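Local coordinates for uncharacterized protein (Ruminococcus gnavus, PDB 4QAN), which is of unknown function but has a cystatin-like fold, belongs to a divergent branch of the NTF2-like superfamily and probably binds metal ions, at residues E29-M34 with W168-L173; N60-A65 with K292-L297; S84-L89 with M270-L275. All blocks are in the same frame, centred on the assembly; numbering follows the deposited sequence.

Interaction 1 (E29-M34 with W168-L173); sequences EAVLYM and WKIHSL
A30, V31 and M34 of helix 27-39 pack against W168, I170 and L173 in an apolar helix-on-sheet contact within the N-terminal half of the chain. The second segment belongs to strand 167-172, paired antiparallel with strand 153-164, and the helix lies across this strand at -39°, with the axes of the short segments 7.6 Å apart. A30 comes nearest to the strand backbone: its methyl lies 4.1 Å from W168 CB, touching the root of the tryptophan, while the indole leads away toward strands 140-150 and 153-164.

I170 packs against the helix with its ethyl branch. With its CG1 anti to the carbonyl carbon (chi1 -60°), this branch reaches the helix backbone, and CG1 sits 3.9 Å from A30 O. The terminal CD1 continues to the next residue, 4.2 Å from V31 CG2, the two side chains meeting at about a right angle. M34, a selenomethionine, touches the same isoleucine from the next turn of the helix. Its chain bends at both chi2 and chi3, folding the end back so that M34 CE rests 3.9 Å from I170 CG1. Nearer the root of the same side chain, M34 CG touches L173 CG at 4.2 Å, after the strand has turned its corner at H171.

That corner is a classic beta bulge, in which H171 and S172 both face T160. The K169 side chain starts off away from the helix, and its NZ forms a salt bridge with E54. V31 also reaches L144 and I146 of strand 140-150, so the helix spans several strands. An N-terminal helix packed in this way on a curled antiparallel sheet is characteristic of the cystatin-like fold.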
loop_
_atom_site.group_PDB
_atom_site.type_symbol
_atom_site.label_atom_id
_atom_site.label_comp_id
_atom_site.label_asym_id
_atom_site.label_seq_id
_atom_site.Cartn_x
_atom_site.Cartn_y
_atom_site.Cartn_z
ATOM N N GLU A 29 15.165 11.908 -17.105
ATOM C CA GLU A 29 16.013 11.699 -15.927
ATOM C C GLU A 29 15.362 10.707 -14.993
ATOM O O GLU A 29 16.001 9.761 -14.548
ATOM C CB GLU A 29 16.215 12.999 -15.151
ATOM C CG GLU A 29 16.890 14.125 -15.913
ATOM C CD GLU A 29 16.783 15.445 -15.163
ATOM O OE1 GLU A 29 16.280 15.427 -14.009
ATOM O OE2 GLU A 29 17.196 16.491 -15.720
ATOM N N ALA A 30 14.086 10.945 -14.700
ATOM C CA ALA A 30 13.293 10.061 -13.843
ATOM C C ALA A 30 13.273 8.616 -14.363
ATOM O O ALA A 30 13.359 7.664 -13.585
ATOM C CB ALA A 30 11.877 10.597 -13.722
ATOM N N VAL A 31 13.180 8.461 -15.683
ATOM C CA VAL A 31 13.179 7.143 -16.310
ATOM C C VAL A 31 14.524 6.453 -16.113
ATOM O O VAL A 31 14.570 5.274 -15.745
ATOM C CB VAL A 31 12.880 7.232 -17.817
ATOM C CG1 VAL A 31 13.106 5.885 -18.504
ATOM C CG2 VAL A 31 11.460 7.724 -18.047
ATOM N N LEU A 32 15.605 7.193 -16.364
ATOM C CA LEU A 32 16.953 6.656 -16.245
ATOM C C LEU A 32 17.264 6.297 -14.804
ATOM O O LEU A 32 17.758 5.202 -14.530
ATOM C CB LEU A 32 17.992 7.656 -16.762
ATOM C CG LEU A 32 18.008 7.903 -18.272
ATOM C CD1 LEU A 32 19.002 9.006 -18.633
ATOM C CD2 LEU A 32 18.332 6.614 -19.019
ATOM N N TYR A 33 16.973 7.221 -13.889
ATOM C CA TYR A 33 17.111 6.973 -12.460
ATOM C C TYR A 33 16.488 5.625 -12.139
ATOM O O TYR A 33 17.098 4.800 -11.463
ATOM C CB TYR A 33 16.430 8.090 -11.655
ATOM C CG TYR A 33 16.411 7.872 -10.146
ATOM C CD1 TYR A 33 15.312 7.297 -9.515
ATOM C CD2 TYR A 33 17.493 8.251 -9.346
ATOM C CE1 TYR A 33 15.298 7.111 -8.138
ATOM C CE2 TYR A 33 17.481 8.055 -7.963
ATOM C CZ TYR A 33 16.385 7.486 -7.366
ATOM O OH TYR A 33 16.383 7.286 -5.992
HETATM N N MSE A 34 15.287 5.387 -12.645
HETATM C CA MSE A 34 14.596 4.126 -12.357
HETATM C C MSE A 34 15.314 2.988 -13.026
HETATM O O MSE A 34 15.446 1.916 -12.445
HETATM C CB MSE A 34 13.133 4.228 -12.764
HETATM C CG MSE A 34 12.315 2.992 -12.427
HETATM SE SE MSE A 34 12.228 2.755 -10.485
HETATM C CE MSE A 34 11.089 4.289 -10.021
ATOM N N TRP A 168 9.204 15.432 -11.868
ATOM C CA TRP A 168 8.784 14.150 -12.435
ATOM C C TRP A 168 9.049 12.966 -11.516
ATOM O O TRP A 168 10.015 12.949 -10.755
ATOM C CB TRP A 168 9.469 13.912 -13.775
ATOM C CG TRP A 168 8.976 14.842 -14.834
ATOM C CD1 TRP A 168 9.469 16.075 -15.148
ATOM C CD2 TRP A 168 7.874 14.613 -15.711
ATOM N NE1 TRP A 168 8.744 16.626 -16.174
ATOM C CE2 TRP A 168 7.756 15.747 -16.537
ATOM C CE3 TRP A 168 6.978 13.546 -15.884
ATOM C CZ2 TRP A 168 6.783 15.851 -17.522
ATOM C CZ3 TRP A 168 6.010 13.651 -16.862
ATOM C CH2 TRP A 168 5.919 14.798 -17.669
ATOM N N LYS A 169 8.155 11.984 -11.590
ATOM C CA LYS A 169 8.386 10.683 -10.995
ATOM C C LYS A 169 7.713 9.596 -11.820
ATOM O O LYS A 169 6.858 9.869 -12.659
ATOM C CB LYS A 169 7.894 10.658 -9.546
ATOM C CG LYS A 169 8.806 11.424 -8.593
ATOM C CD LYS A 169 8.815 10.804 -7.217
ATOM C CE LYS A 169 9.667 11.610 -6.264
ATOM N NZ LYS A 169 9.387 11.165 -4.878
ATOM N N ILE A 170 8.119 8.356 -11.593
ATOM C CA ILE A 170 7.495 7.239 -12.276
ATOM C C ILE A 170 6.236 6.841 -11.526
ATOM O O ILE A 170 6.321 6.457 -10.374
ATOM C CB ILE A 170 8.424 6.021 -12.318
ATOM C CG1 ILE A 170 9.725 6.369 -13.047
ATOM C CG2 ILE A 170 7.714 4.834 -12.960
ATOM C CD1 ILE A 170 9.541 6.995 -14.411
ATOM N N HIS A 171 5.080 6.941 -12.180
ATOM C CA HIS A 171 3.821 6.448 -11.611
ATOM C C HIS A 171 3.712 4.937 -11.737
ATOM O O HIS A 171 3.146 4.266 -10.859
ATOM C CB HIS A 171 2.612 7.073 -12.311
ATOM C CG HIS A 171 1.311 6.506 -11.848
ATOM N ND1 HIS A 171 0.841 6.692 -10.566
ATOM C CD2 HIS A 171 0.411 5.713 -12.470
ATOM C CE1 HIS A 171 -0.307 6.057 -10.423
ATOM N NE2 HIS A 171 -0.591 5.454 -11.565
ATOM N N SER A 172 4.198 4.400 -12.851
ATOM C CA SER A 172 4.169 2.961 -13.065
ATOM C C SER A 172 5.320 2.503 -13.928
ATOM O O SER A 172 5.720 3.204 -14.855
ATOM C CB SER A 172 2.847 2.543 -13.699
ATOM O OG SER A 172 2.711 1.133 -13.721
ATOM N N LEU A 173 5.853 1.331 -13.597
ATOM C CA LEU A 173 6.941 0.694 -14.351
ATOM C C LEU A 173 6.384 -0.170 -15.480
ATOM O O LEU A 173 7.135 -0.838 -16.188
ATOM C CB LEU A 173 7.794 -0.182 -13.423
ATOM C CG LEU A 173 8.887 0.541 -12.636
ATOM C CD1 LEU A 173 8.323 1.338 -11.462
ATOM C CD2 LEU A 173 9.905 -0.482 -12.160
#

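Interaction 2 (N60-A65 with K292-L297); sequences NFVKTA and KLRGKL
F61 and R294 form the tightly packed part of this contact, where the first turn of helix 61-67 meets the last turns of helix 287-296. The aliphatic part of R294 runs over one face of the phenyl ring in a CH-pi contact: R294 CG stands 4.2 Å from the centroid of the F61 ring, 23° off the normal and displaced toward the rim. F61 has CG anti to its backbone N, which carries the ring out from the helix toward its partner. L293 CD2 approaches near the plane of the ring, 4.3 Å from F61 CZ, while L297 CD1 comes in obliquely to 3.7 Å from F61 CE2.

The helices themselves stay well apart, 11.2 Å between the axes of the short segments at an angle of 122°, and long side chains bridge the interval. N60 is the N-cap of helix 61-67: its OD1 accepts from K63 N at 3.1 Å in a nearly straight bond, the donor lying above the carbonyl plane. T64 OG1 turns back to N60 O, which also receives T64 N.

Looser and wetter is the side where the R294 guanidinium lies. The arginine bends at chi3, and its plane stands 87° from that of the F61 ring. A water in the guanidinium plane accepts from R294 NH1 at 2.6 Å and from V62 N, and donates to N60 OD1, linking the arginine to the N-terminal end of helix 61-67. V62 CG2 touches R294 NH1 only at 4.2 Å, and D82 offers R294 NE a long, weak ion pair.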
loop_
_atom_site.group_PDB
_atom_site.type_symbol
_atom_site.label_atom_id
_atom_site.label_comp_id
_atom_site.label_asym_id
_atom_site.label_seq_id
_atom_site.Cartn_x
_atom_site.Cartn_y
_atom_site.Cartn_z
ATOM N N ASN A 60 -7.245 11.310 -8.207
ATOM C CA ASN A 60 -8.667 11.601 -8.364
ATOM C C ASN A 60 -9.471 10.315 -8.282
ATOM O O ASN A 60 -9.458 9.503 -9.215
ATOM C CB ASN A 60 -8.912 12.289 -9.708
ATOM C CG ASN A 60 -10.353 12.765 -9.891
ATOM O OD1 ASN A 60 -11.314 12.143 -9.424
ATOM N ND2 ASN A 60 -10.503 13.862 -10.617
ATOM N N PHE A 61 -10.171 10.152 -7.165
ATOM C CA PHE A 61 -10.948 8.957 -6.870
ATOM C C PHE A 61 -11.929 8.637 -7.990
ATOM O O PHE A 61 -11.896 7.542 -8.552
ATOM C CB PHE A 61 -11.696 9.158 -5.544
ATOM C CG PHE A 61 -12.516 7.986 -5.119
ATOM C CD1 PHE A 61 -13.813 7.815 -5.594
ATOM C CD2 PHE A 61 -12.014 7.066 -4.226
ATOM C CE1 PHE A 61 -14.583 6.735 -5.202
ATOM C CE2 PHE A 61 -12.782 5.975 -3.826
ATOM C CZ PHE A 61 -14.066 5.810 -4.317
ATOM N N VAL A 62 -12.789 9.604 -8.312
ATOM C CA VAL A 62 -13.847 9.416 -9.310
ATOM C C VAL A 62 -13.279 9.020 -10.663
ATOM O O VAL A 62 -13.690 8.012 -11.245
ATOM C CB VAL A 62 -14.724 10.685 -9.467
ATOM C CG1 VAL A 62 -15.552 10.628 -10.743
ATOM C CG2 VAL A 62 -15.642 10.849 -8.267
ATOM N N LYS A 63 -12.340 9.812 -11.168
ATOM C CA LYS A 63 -11.773 9.551 -12.495
ATOM C C LYS A 63 -11.054 8.207 -12.567
ATOM O O LYS A 63 -11.224 7.455 -13.522
ATOM C CB LYS A 63 -10.820 10.678 -12.912
ATOM C CG LYS A 63 -11.493 12.032 -13.096
ATOM C CD LYS A 63 -12.427 12.062 -14.299
ATOM C CE LYS A 63 -13.537 13.095 -14.124
ATOM N NZ LYS A 63 -14.715 12.822 -14.996
ATOM N N THR A 64 -10.257 7.911 -11.549
ATOM C CA THR A 64 -9.525 6.657 -11.485
ATOM C C THR A 64 -10.485 5.467 -11.473
ATOM O O THR A 64 -10.244 4.461 -12.145
ATOM C CB THR A 64 -8.593 6.624 -10.263
ATOM O OG1 THR A 64 -7.632 7.680 -10.370
ATOM C CG2 THR A 64 -7.863 5.325 -10.176
ATOM N N ALA A 65 -11.588 5.591 -10.750
ATOM C CA ALA A 65 -12.572 4.507 -10.694
ATOM C C ALA A 65 -13.228 4.271 -12.061
ATOM O O ALA A 65 -13.513 3.133 -12.437
ATOM C CB ALA A 65 -13.629 4.801 -9.640
ATOM N N LYS A 292 -21.052 9.716 -4.015
ATOM C CA LYS A 292 -21.688 9.219 -2.788
ATOM C C LYS A 292 -20.781 8.205 -2.089
ATOM O O LYS A 292 -20.606 8.258 -0.867
ATOM C CB LYS A 292 -23.069 8.607 -3.055
ATOM C CG LYS A 292 -24.221 9.615 -3.026
ATOM C CD LYS A 292 -24.158 10.582 -4.210
ATOM C CE LYS A 292 -25.201 11.689 -4.150
ATOM N NZ LYS A 292 -26.577 11.183 -4.402
ATOM N N LEU A 293 -20.194 7.290 -2.862
ATOM C CA LEU A 293 -19.336 6.255 -2.282
ATOM C C LEU A 293 -18.104 6.903 -1.655
ATOM O O LEU A 293 -17.694 6.539 -0.569
ATOM C CB LEU A 293 -18.954 5.213 -3.338
ATOM C CG LEU A 293 -17.867 4.208 -2.948
ATOM C CD1 LEU A 293 -18.303 3.410 -1.735
ATOM C CD2 LEU A 293 -17.516 3.286 -4.113
ATOM N N ARG A 294 -17.525 7.875 -2.349
ATOM C CA ARG A 294 -16.447 8.697 -1.795
ATOM C C ARG A 294 -16.837 9.244 -0.412
ATOM O O ARG A 294 -16.092 9.111 0.555
ATOM C CB ARG A 294 -16.124 9.849 -2.758
ATOM C CG ARG A 294 -14.677 10.301 -2.748
ATOM C CD ARG A 294 -14.416 11.342 -3.836
ATOM N NE ARG A 294 -14.748 12.696 -3.400
ATOM C CZ ARG A 294 -14.665 13.779 -4.170
ATOM N NH1 ARG A 294 -14.277 13.684 -5.437
ATOM N NH2 ARG A 294 -14.990 14.967 -3.677
ATOM N N GLY A 295 -18.036 9.811 -0.314
ATOM C CA GLY A 295 -18.495 10.443 0.923
ATOM C C GLY A 295 -18.636 9.452 2.049
ATOM O O GLY A 295 -18.389 9.763 3.207
ATOM N N LYS A 296 -19.012 8.238 1.675
ATOM C CA LYS A 296 -19.232 7.134 2.594
ATOM C C LYS A 296 -17.925 6.553 3.166
ATOM O O LYS A 296 -17.942 5.826 4.169
ATOM C CB LYS A 296 -20.018 6.075 1.822
ATOM C CG LYS A 296 -20.698 4.983 2.620
ATOM C CD LYS A 296 -21.757 4.327 1.738
ATOM C CE LYS A 296 -21.875 2.832 1.989
ATOM N NZ LYS A 296 -22.168 2.534 3.417
ATOM N N LEU A 297 -16.791 6.883 2.547
ATOM C CA LEU A 297 -15.482 6.469 3.058
ATOM C C LEU A 297 -14.885 7.445 4.087
ATOM O O LEU A 297 -13.784 7.220 4.587
ATOM C CB LEU A 297 -14.489 6.281 1.900
ATOM C CG LEU A 297 -14.860 5.230 0.854
ATOM C CD1 LEU A 297 -13.951 5.325 -0.365
ATOM C CD2 LEU A 297 -14.795 3.843 1.463
HETATM O O HOH W 1 -13.030 12.195 -7.148
#

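Interaction 3 (S84-L89 with M270-L275); sequences SYYFPL and MLYGFL
L271 meets Y85, Y86 and L89 with a single methyl, CD1, making it the first and most extensively engaged residue of helix 254-275 in this contact; M270, just before it, packs on helix 221-234 instead. The CG of L271 is anti to the carbonyl carbon (chi1 -55°), and the branch ends among three side chains of the 3-10 turn and the start of helix 87-108. The methyl lies near the planes of both tyrosine rings and approaches their edges: L271 CD1 is 4.1 Å from Y86 CE1 and 4.3 Å from Y85 CE1. From the neighbouring turn, L89 CD1 comes to 4.1 Å from L271 CD1, the two leucines meeting at a slant. Y85 and Y86 are also in contact with each other, Y85 CD1 standing above the face of the Y86 ring while Y86 CD1 sits at the edge of the Y85 ring.

One residue on, Y272 leaves the helix to the side, yet the end of its ring swings nearer, and Y86 OH lies at the ring edge, 4.4 Å from Y272 CE1. F274 turns elsewhere and meets Y329 and Y336 edge-to-face. At the end of the segment L275 approaches Y86 from the opposite direction, its CD1 3.3 Å from Y86 OH.

The hydroxyls of Y85 and Y86 find their polar partners outside the segments, Y85 OH at I232 O and Y86 OH at L297 O. Across the contact itself the chemistry is almost wholly apolar, leucine methyls against ring edges. Y85 and Y86 therefore each serve two purposes, giving carbon to the packing with helix 254-275 while the hydroxyl is tied to a main-chain carbonyl of another part of the chain.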
loop_
_atom_site.group_PDB
_atom_site.type_symbol
_atom_site.label_atom_id
_atom_site.label_comp_id
_atom_site.label_asym_id
_atom_site.label_seq_id
_atom_site.Cartn_x
_atom_site.Cartn_y
_atom_site.Cartn_z
ATOM N N SER A 84 -6.956 12.647 4.603
ATOM C CA SER A 84 -5.548 12.410 4.944
ATOM C C SER A 84 -5.345 11.371 6.074
ATOM O O SER A 84 -4.302 10.729 6.130
ATOM C CB SER A 84 -4.814 13.726 5.216
ATOM O OG SER A 84 -5.431 14.453 6.247
ATOM N N TYR A 85 -6.355 11.185 6.932
ATOM C CA TYR A 85 -6.419 10.065 7.892
ATOM C C TYR A 85 -5.852 8.737 7.346
ATOM O O TYR A 85 -5.155 8.023 8.050
ATOM C CB TYR A 85 -7.882 9.852 8.308
ATOM C CG TYR A 85 -8.137 8.675 9.231
ATOM C CD1 TYR A 85 -8.318 7.385 8.730
ATOM C CD2 TYR A 85 -8.249 8.860 10.598
ATOM C CE1 TYR A 85 -8.579 6.314 9.580
ATOM C CE2 TYR A 85 -8.499 7.805 11.450
ATOM C CZ TYR A 85 -8.661 6.535 10.951
ATOM O OH TYR A 85 -8.905 5.493 11.819
ATOM N N TYR A 86 -6.159 8.413 6.095
ATOM C CA TYR A 86 -5.754 7.138 5.510
ATOM C C TYR A 86 -4.286 7.000 5.094
ATOM O O TYR A 86 -3.876 5.903 4.679
ATOM C CB TYR A 86 -6.629 6.840 4.294
ATOM C CG TYR A 86 -8.063 6.504 4.630
ATOM C CD1 TYR A 86 -8.370 5.404 5.407
ATOM C CD2 TYR A 86 -9.122 7.263 4.126
ATOM C CE1 TYR A 86 -9.679 5.073 5.697
ATOM C CE2 TYR A 86 -10.431 6.923 4.402
ATOM C CZ TYR A 86 -10.699 5.828 5.192
ATOM O OH TYR A 86 -12.003 5.478 5.482
ATOM N N PHE A 87 -3.497 8.070 5.222
ATOM C CA PHE A 87 -2.191 8.150 4.564
ATOM C C PHE A 87 -1.297 6.934 4.797
ATOM O O PHE A 87 -0.792 6.348 3.851
ATOM C CB PHE A 87 -1.456 9.464 4.920
ATOM C CG PHE A 87 -0.056 9.557 4.343
ATOM C CD1 PHE A 87 0.166 10.096 3.079
ATOM C CD2 PHE A 87 1.038 9.085 5.061
ATOM C CE1 PHE A 87 1.452 10.157 2.540
ATOM C CE2 PHE A 87 2.327 9.151 4.535
ATOM C CZ PHE A 87 2.532 9.686 3.273
ATOM N N PRO A 88 -1.080 6.546 6.056
ATOM C CA PRO A 88 -0.185 5.390 6.194
ATOM C C PRO A 88 -0.671 4.119 5.475
ATOM O O PRO A 88 0.162 3.311 5.034
ATOM C CB PRO A 88 -0.130 5.176 7.709
ATOM C CG PRO A 88 -0.485 6.531 8.300
ATOM C CD PRO A 88 -1.509 7.087 7.356
ATOM N N LEU A 89 -1.987 3.924 5.351
ATOM C CA LEU A 89 -2.493 2.738 4.642
ATOM C C LEU A 89 -2.201 2.831 3.139
ATOM O O LEU A 89 -1.831 1.850 2.519
ATOM C CB LEU A 89 -3.993 2.539 4.879
ATOM C CG LEU A 89 -4.460 2.494 6.333
ATOM C CD1 LEU A 89 -5.844 1.856 6.434
ATOM C CD2 LEU A 89 -3.472 1.725 7.202
HETATM N N MSE A 270 -10.990 -3.832 7.237
HETATM C CA MSE A 270 -11.731 -3.800 8.489
HETATM C C MSE A 270 -12.466 -2.480 8.611
HETATM O O MSE A 270 -13.656 -2.459 8.893
HETATM C CB MSE A 270 -10.785 -4.050 9.668
HETATM C CG MSE A 270 -11.591 -3.983 10.964
HETATM SE SE MSE A 270 -10.534 -4.280 12.584
HETATM C CE MSE A 270 -9.813 -2.455 12.774
ATOM N N LEU A 271 -11.778 -1.368 8.386
ATOM C CA LEU A 271 -12.428 -0.064 8.446
ATOM C C LEU A 271 -13.581 0.031 7.437
ATOM O O LEU A 271 -14.644 0.588 7.758
ATOM C CB LEU A 271 -11.424 1.067 8.198
ATOM C CG LEU A 271 -10.190 1.096 9.099
ATOM C CD1 LEU A 271 -9.264 2.203 8.656
ATOM C CD2 LEU A 271 -10.555 1.251 10.569
ATOM N N TYR A 272 -13.388 -0.518 6.231
ATOM C CA TYR A 272 -14.438 -0.481 5.210
ATOM C C TYR A 272 -15.635 -1.288 5.704
ATOM O O TYR A 272 -16.789 -0.953 5.407
ATOM C CB TYR A 272 -13.929 -1.023 3.868
ATOM C CG TYR A 272 -13.037 -0.075 3.057
ATOM C CD1 TYR A 272 -12.521 1.113 3.600
ATOM C CD2 TYR A 272 -12.715 -0.378 1.745
ATOM C CE1 TYR A 272 -11.719 1.946 2.842
ATOM C CE2 TYR A 272 -11.896 0.442 0.991
ATOM C CZ TYR A 272 -11.407 1.597 1.538
ATOM O OH TYR A 272 -10.615 2.399 0.764
ATOM N N GLY A 273 -15.371 -2.331 6.485
ATOM C CA GLY A 273 -16.451 -3.125 7.091
ATOM C C GLY A 273 -17.349 -2.296 8.003
ATOM O O GLY A 273 -18.581 -2.417 7.957
ATOM N N PHE A 274 -16.739 -1.460 8.843
ATOM C CA PHE A 274 -17.503 -0.582 9.750
ATOM C C PHE A 274 -18.187 0.534 8.959
ATOM O O PHE A 274 -19.279 0.964 9.302
ATOM C CB PHE A 274 -16.610 0.044 10.831
ATOM C CG PHE A 274 -16.048 -0.944 11.813
ATOM C CD1 PHE A 274 -16.877 -1.645 12.669
ATOM C CD2 PHE A 274 -14.674 -1.138 11.916
ATOM C CE1 PHE A 274 -16.353 -2.544 13.580
ATOM C CE2 PHE A 274 -14.146 -2.044 12.825
ATOM C CZ PHE A 274 -14.990 -2.739 13.664
ATOM N N LEU A 275 -17.537 0.998 7.902
ATOM C CA LEU A 275 -18.122 2.003 7.030
ATOM C C LEU A 275 -19.229 1.467 6.126
ATOM O O LEU A 275 -19.932 2.252 5.493
ATOM C CB LEU A 275 -17.041 2.624 6.163
ATOM C CG LEU A 275 -15.994 3.448 6.906
ATOM C CD1 LEU A 275 -14.768 3.691 6.029
ATOM C CD2 LEU A 275 -16.601 4.759 7.355
#

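From the N terminus, helix 27-39 opens interaction 1, which closes on strand 167-172 and ties the first curled sheet to its helix. Before that loop closes, 60-65 and then 84-89 leave it for partners much later in the chain, so interactions 2 and 3 both cross interaction 1. The loop from 84-89 to 270-275 lies within the longer one from 60-65 to 292-297, and both join the N-terminal half to helices of the second half. Interactions 2 and 3 touch: K296 NZ probably hydrogen-bonds to L275 O (3.1 Å). Interaction 1 stands apart, its centre about 27 Å from that of interaction 2.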